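Local coordinates for protein LRIM1 (Anopheles gambiae, PDB 3O53), which pairs with another leucine-rich repeat protein, APL1C, in a heterodimer that regulates complement-like immunity in the mosquito, and is present here as its leucine-rich repeat domain, at residues L233-R245 with N261-L275. Numbering follows the deposited sequence.
Sequences LRFSQNLEHFDLR and NQRVQTVAKQTVKKL
The His241 ring lies against Thr271 and Lys274 of helix 262-275. CB passes 4.2 Å from Lys274 NZ, and CG lies 4.0 Å from the same nitrogen. With CG anti to the backbone N (chi1 177°), the ring comes to lie across the Thr271 methyl, CG2 sitting 3.8 Å from the ring centroid in a CH-pi contact over one face. ND1 accepts a hydrogen bond from Lys274 NZ at 3.0 Å, exactly in the ring plane, while CE1 touches both Thr271 CG2 and Leu275 CD1, and NE2 rests on the Thr271 methyl too. Trp218, on the neighbouring strand 218-220, stacks with the ring. Strand 241-243 is the last parallel strand of the leucine-rich repeat solenoid, and the helix crosses it at 80°, capping the end of the repeat core. Thr271 OG1 accepts a nearly straight bond (168°) from the backbone N-H of Phe242 and in turn donates to Val267 O, one turn back in the helix. On the core side Val264 CG1 stands over the centre of the Phe242 ring, 3.6 Å from its centroid, and Val264 CG2 packs on Leu239 CD2. Farther toward the helix start, the extended Arg263 grips Leu239 O end-on, NH1 at 3.0 Å and NH2 at 3.3 Å.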
loop_
_atom_site.group_PDB
_atom_site.type_symbol
_atom_site.label_atom_id
_atom_site.label_comp_id
_atom_site.label_asym_id
_atom_site.label_seq_id
_atom_site.Cartn_x
_atom_site.Cartn_y
_atom_site.Cartn_z
ATOM N N LEU A 233 -7.050 6.893 22.584
ATOM C CA LEU A 233 -7.132 5.781 21.649
ATOM C C LEU A 233 -7.552 4.501 22.370
ATOM O O LEU A 233 -7.101 4.231 23.477
ATOM C CB LEU A 233 -5.775 5.559 20.968
ATOM C CG LEU A 233 -5.323 6.572 19.916
ATOM C CD1 LEU A 233 -3.914 6.222 19.443
ATOM C CD2 LEU A 233 -6.303 6.605 18.733
ATOM N N ARG A 234 -8.413 3.720 21.729
ATOM C CA ARG A 234 -8.822 2.423 22.244
ATOM C C ARG A 234 -8.776 1.391 21.123
ATOM O O ARG A 234 -9.257 1.642 20.022
ATOM C CB ARG A 234 -10.250 2.496 22.791
ATOM C CG ARG A 234 -10.452 3.500 23.907
ATOM C CD ARG A 234 -9.848 3.031 25.223
ATOM N NE ARG A 234 -10.159 3.965 26.302
ATOM C CZ ARG A 234 -9.427 5.034 26.607
ATOM N NH1 ARG A 234 -8.323 5.315 25.927
ATOM N NH2 ARG A 234 -9.797 5.829 27.599
ATOM N N PHE A 235 -8.195 0.231 21.393
ATOM C CA PHE A 235 -8.245 -0.862 20.436
ATOM C C PHE A 235 -9.213 -1.941 20.906
ATOM O O PHE A 235 -9.711 -1.884 22.022
ATOM C CB PHE A 235 -6.840 -1.413 20.186
ATOM C CG PHE A 235 -5.962 -0.449 19.431
ATOM C CD1 PHE A 235 -5.902 -0.488 18.049
ATOM C CD2 PHE A 235 -5.242 0.529 20.105
ATOM C CE1 PHE A 235 -5.115 0.413 17.344
ATOM C CE2 PHE A 235 -4.453 1.441 19.404
ATOM C CZ PHE A 235 -4.391 1.378 18.022
ATOM N N SER A 236 -9.476 -2.909 20.038
ATOM C CA SER A 236 -10.468 -3.942 20.288
ATOM C C SER A 236 -9.808 -5.265 20.639
ATOM O O SER A 236 -8.584 -5.387 20.615
ATOM C CB SER A 236 -11.336 -4.143 19.046
ATOM O OG SER A 236 -10.611 -4.826 18.036
ATOM N N GLN A 237 -10.631 -6.260 20.948
ATOM C CA GLN A 237 -10.141 -7.594 21.270
ATOM C C GLN A 237 -9.605 -8.318 20.041
ATOM O O GLN A 237 -9.014 -9.385 20.162
ATOM C CB GLN A 237 -11.247 -8.437 21.911
ATOM C CG GLN A 237 -11.176 -8.487 23.427
ATOM C CD GLN A 237 -11.860 -9.713 23.998
ATOM O OE1 GLN A 237 -12.218 -10.635 23.266
ATOM N NE2 GLN A 237 -12.037 -9.730 25.312
ATOM N N ASN A 238 -9.836 -7.748 18.860
ATOM C CA ASN A 238 -9.306 -8.309 17.619
ATOM C C ASN A 238 -7.788 -8.238 17.566
ATOM O O ASN A 238 -7.140 -9.035 16.897
ATOM C CB ASN A 238 -9.859 -7.551 16.414
ATOM C CG ASN A 238 -11.324 -7.811 16.189
ATOM O OD1 ASN A 238 -11.851 -8.841 16.600
ATOM N ND2 ASN A 238 -11.996 -6.878 15.523
ATOM N N LEU A 239 -7.228 -7.261 18.264
ATOM C CA LEU A 239 -5.806 -6.971 18.174
ATOM C C LEU A 239 -4.957 -8.169 18.614
ATOM O O LEU A 239 -5.093 -8.649 19.731
ATOM C CB LEU A 239 -5.494 -5.748 19.034
ATOM C CG LEU A 239 -4.087 -5.158 18.932
ATOM C CD1 LEU A 239 -3.908 -4.425 17.602
ATOM C CD2 LEU A 239 -3.820 -4.221 20.107
ATOM N N GLU A 240 -4.087 -8.651 17.725
ATOM C CA GLU A 240 -3.182 -9.766 18.040
ATOM C C GLU A 240 -1.706 -9.392 17.838
ATOM O O GLU A 240 -0.816 -10.096 18.298
ATOM C CB GLU A 240 -3.490 -10.965 17.150
ATOM C CG GLU A 240 -4.928 -11.438 17.189
ATOM C CD GLU A 240 -5.197 -12.546 16.179
ATOM O OE1 GLU A 240 -4.278 -12.876 15.397
ATOM O OE2 GLU A 240 -6.328 -13.083 16.167
ATOM N N HIS A 241 -1.446 -8.297 17.131
ATOM C CA HIS A 241 -0.073 -7.922 16.793
ATOM C C HIS A 241 0.025 -6.402 16.856
ATOM O O HIS A 241 -0.706 -5.691 16.166
ATOM C CB HIS A 241 0.301 -8.461 15.400
ATOM C CG HIS A 241 1.671 -8.062 14.932
ATOM N ND1 HIS A 241 2.724 -8.952 14.860
ATOM C CD2 HIS A 241 2.157 -6.873 14.496
ATOM C CE1 HIS A 241 3.798 -8.333 14.401
ATOM N NE2 HIS A 241 3.483 -7.067 14.179
ATOM N N PHE A 242 0.904 -5.912 17.718
ATOM C CA PHE A 242 0.983 -4.498 18.013
ATOM C C PHE A 242 2.457 -4.159 18.186
ATOM O O PHE A 242 3.068 -4.528 19.187
ATOM C CB PHE A 242 0.183 -4.203 19.289
ATOM C CG PHE A 242 0.051 -2.740 19.622
ATOM C CD1 PHE A 242 -0.967 -1.976 19.077
ATOM C CD2 PHE A 242 0.925 -2.141 20.515
ATOM C CE1 PHE A 242 -1.096 -0.635 19.405
ATOM C CE2 PHE A 242 0.800 -0.808 20.851
ATOM C CZ PHE A 242 -0.208 -0.048 20.302
ATOM N N ASP A 243 3.029 -3.453 17.211
ATOM C CA ASP A 243 4.479 -3.252 17.175
ATOM C C ASP A 243 4.855 -1.767 17.120
ATOM O O ASP A 243 4.760 -1.135 16.065
ATOM C CB ASP A 243 5.055 -3.979 15.960
ATOM C CG ASP A 243 6.565 -4.061 15.977
ATOM O OD1 ASP A 243 7.185 -3.414 16.840
ATOM O OD2 ASP A 243 7.132 -4.767 15.110
ATOM N N LEU A 244 5.300 -1.234 18.256
ATOM C CA LEU A 244 5.763 0.149 18.352
ATOM C C LEU A 244 7.239 0.201 18.715
ATOM O O LEU A 244 7.699 1.168 19.320
ATOM C CB LEU A 244 4.982 0.905 19.425
ATOM C CG LEU A 244 3.469 0.945 19.295
ATOM C CD1 LEU A 244 2.884 1.860 20.358
ATOM C CD2 LEU A 244 3.060 1.401 17.903
ATOM N N ARG A 245 7.975 -0.858 18.385
ATOM C CA ARG A 245 9.405 -0.892 18.641
ATOM C C ARG A 245 10.105 0.205 17.844
ATOM O O ARG A 245 9.578 0.661 16.839
ATOM C CB ARG A 245 9.984 -2.246 18.230
ATOM C CG ARG A 245 9.606 -3.406 19.132
ATOM C CD ARG A 245 10.221 -4.673 18.588
ATOM N NE ARG A 245 9.761 -4.921 17.222
ATOM C CZ ARG A 245 10.394 -5.672 16.328
ATOM N NH1 ARG A 245 11.542 -6.265 16.628
ATOM N NH2 ARG A 245 9.873 -5.826 15.119
ATOM N N ASN A 261 -5.645 0.702 28.186
ATOM C CA ASN A 261 -5.555 -0.353 27.186
ATOM C C ASN A 261 -4.667 -1.486 27.711
ATOM O O ASN A 261 -3.684 -1.876 27.077
ATOM C CB ASN A 261 -4.971 0.197 25.891
ATOM C CG ASN A 261 -5.898 1.190 25.200
ATOM O OD1 ASN A 261 -6.678 0.818 24.322
ATOM N ND2 ASN A 261 -5.819 2.455 25.597
ATOM N N GLN A 262 -5.019 -2.011 28.879
ATOM C CA GLN A 262 -4.206 -3.020 29.545
ATOM C C GLN A 262 -3.919 -4.235 28.669
ATOM O O GLN A 262 -2.800 -4.755 28.659
ATOM C CB GLN A 262 -4.886 -3.465 30.846
ATOM C CG GLN A 262 -4.673 -2.504 32.002
ATOM C CD GLN A 262 -3.201 -2.236 32.258
ATOM O OE1 GLN A 262 -2.344 -3.066 31.951
ATOM N NE2 GLN A 262 -2.899 -1.072 32.817
ATOM N N ARG A 263 -4.932 -4.705 27.951
ATOM C CA ARG A 263 -4.752 -5.836 27.049
ATOM C C ARG A 263 -3.800 -5.507 25.894
ATOM O O ARG A 263 -3.098 -6.382 25.387
ATOM C CB ARG A 263 -6.090 -6.290 26.474
ATOM C CG ARG A 263 -5.945 -7.468 25.528
ATOM C CD ARG A 263 -7.278 -7.957 24.993
ATOM N NE ARG A 263 -7.108 -9.142 24.154
ATOM C CZ ARG A 263 -6.676 -9.105 22.897
ATOM N NH1 ARG A 263 -6.378 -7.941 22.338
ATOM N NH2 ARG A 263 -6.544 -10.226 22.199
ATOM N N VAL A 264 -3.788 -4.253 25.461
ATOM C CA VAL A 264 -2.870 -3.862 24.400
ATOM C C VAL A 264 -1.438 -3.968 24.923
ATOM O O VAL A 264 -0.539 -4.381 24.198
ATOM C CB VAL A 264 -3.173 -2.437 23.864
ATOM C CG1 VAL A 264 -2.159 -2.042 22.784
ATOM C CG2 VAL A 264 -4.597 -2.375 23.311
ATOM N N GLN A 265 -1.226 -3.626 26.191
ATOM C CA GLN A 265 0.110 -3.714 26.764
ATOM C C GLN A 265 0.605 -5.156 26.698
ATOM O O GLN A 265 1.786 -5.413 26.459
ATOM C CB GLN A 265 0.126 -3.226 28.213
ATOM C CG GLN A 265 1.518 -3.242 28.829
ATOM C CD GLN A 265 1.547 -2.707 30.248
ATOM O OE1 GLN A 265 0.720 -1.880 30.629
ATOM N NE2 GLN A 265 2.512 -3.172 31.036
ATOM N N THR A 266 -0.317 -6.089 26.915
ATOM C CA THR A 266 -0.013 -7.511 26.889
ATOM C C THR A 266 0.278 -7.974 25.466
ATOM O O THR A 266 1.185 -8.775 25.232
ATOM C CB THR A 266 -1.198 -8.311 27.450
ATOM O OG1 THR A 266 -1.403 -7.937 28.817
ATOM C CG2 THR A 266 -0.949 -9.818 27.343
ATOM N N VAL A 267 -0.491 -7.455 24.514
ATOM C CA VAL A 267 -0.287 -7.787 23.110
ATOM C C VAL A 267 1.066 -7.255 22.638
ATOM O O VAL A 267 1.754 -7.906 21.868
ATOM C CB VAL A 267 -1.415 -7.227 22.219
ATOM C CG1 VAL A 267 -1.081 -7.423 20.743
ATOM C CG2 VAL A 267 -2.746 -7.894 22.561
ATOM N N ALA A 268 1.445 -6.082 23.123
ATOM C CA ALA A 268 2.727 -5.473 22.780
ATOM C C ALA A 268 3.876 -6.359 23.248
ATOM O O ALA A 268 4.830 -6.601 22.512
ATOM C CB ALA A 268 2.845 -4.107 23.422
ATOM N N LYS A 269 3.801 -6.829 24.487
ATOM C CA LYS A 269 4.848 -7.697 25.003
ATOM C C LYS A 269 4.933 -8.990 24.193
ATOM O O LYS A 269 6.018 -9.413 23.807
ATOM C CB LYS A 269 4.611 -8.017 26.479
ATOM C CG LYS A 269 5.607 -9.008 27.054
ATOM C CD LYS A 269 5.096 -9.604 28.361
ATOM C CE LYS A 269 3.830 -10.432 28.146
ATOM N NZ LYS A 269 3.265 -10.957 29.421
ATOM N N GLN A 270 3.795 -9.626 23.950
ATOM C CA GLN A 270 3.777 -10.874 23.191
ATOM C C GLN A 270 4.333 -10.670 21.790
ATOM O O GLN A 270 5.026 -11.530 21.244
ATOM C CB GLN A 270 2.355 -11.429 23.093
ATOM C CG GLN A 270 1.845 -12.032 24.388
ATOM C CD GLN A 270 0.382 -12.410 24.315
ATOM O OE1 GLN A 270 -0.399 -11.783 23.601
ATOM N NE2 GLN A 270 0.003 -13.439 25.061
ATOM N N THR A 271 4.006 -9.530 21.197
ATOM C CA THR A 271 4.479 -9.210 19.857
ATOM C C THR A 271 5.998 -9.116 19.825
ATOM O O THR A 271 6.635 -9.689 18.940
ATOM C CB THR A 271 3.861 -7.887 19.346
ATOM O OG1 THR A 271 2.448 -8.055 19.199
ATOM C CG2 THR A 271 4.448 -7.503 17.972
ATOM N N VAL A 272 6.581 -8.415 20.795
ATOM C CA VAL A 272 8.040 -8.309 20.867
ATOM C C VAL A 272 8.659 -9.692 21.113
ATOM O O VAL A 272 9.633 -10.067 20.463
ATOM C CB VAL A 272 8.498 -7.327 21.962
ATOM C CG1 VAL A 272 10.011 -7.318 22.060
ATOM C CG2 VAL A 272 7.969 -5.915 21.676
ATOM N N LYS A 273 8.082 -10.463 22.028
ATOM C CA LYS A 273 8.604 -11.803 22.305
ATOM C C LYS A 273 8.632 -12.650 21.035
ATOM O O LYS A 273 9.642 -13.262 20.702
ATOM C CB LYS A 273 7.764 -12.521 23.365
ATOM C CG LYS A 273 8.443 -13.782 23.882
ATOM C CD LYS A 273 7.536 -14.590 24.792
ATOM C CE LYS A 273 8.225 -15.873 25.246
ATOM N NZ LYS A 273 7.308 -16.791 25.976
ATOM N N LYS A 274 7.509 -12.682 20.332
ATOM C CA LYS A 274 7.380 -13.473 19.115
ATOM C C LYS A 274 8.440 -13.100 18.068
ATOM O O LYS A 274 8.956 -13.972 17.359
ATOM C CB LYS A 274 5.970 -13.293 18.539
ATOM C CG LYS A 274 5.826 -13.668 17.082
ATOM C CD LYS A 274 4.398 -13.439 16.587
ATOM C CE LYS A 274 4.142 -11.976 16.189
ATOM N NZ LYS A 274 2.787 -11.815 15.576
ATOM N N LEU A 275 8.775 -11.813 17.975
ATOM C CA LEU A 275 9.645 -11.335 16.901
ATOM C C LEU A 275 11.140 -11.350 17.244
ATOM O O LEU A 275 11.974 -11.395 16.349
ATOM C CB LEU A 275 9.227 -9.919 16.466
ATOM C CG LEU A 275 7.829 -9.820 15.845
ATOM C CD1 LEU A 275 7.444 -8.370 15.561
ATOM C CD2 LEU A 275 7.731 -10.665 14.571
HETATM O O HOH W 1 -8.318 -1.172 24.103
HETATM O O HOH W 2 -6.690 -5.171 22.802
HETATM O O HOH W 3 1.912 -11.168 18.260
HETATM O O HOH W 4 5.455 -4.842 20.397
#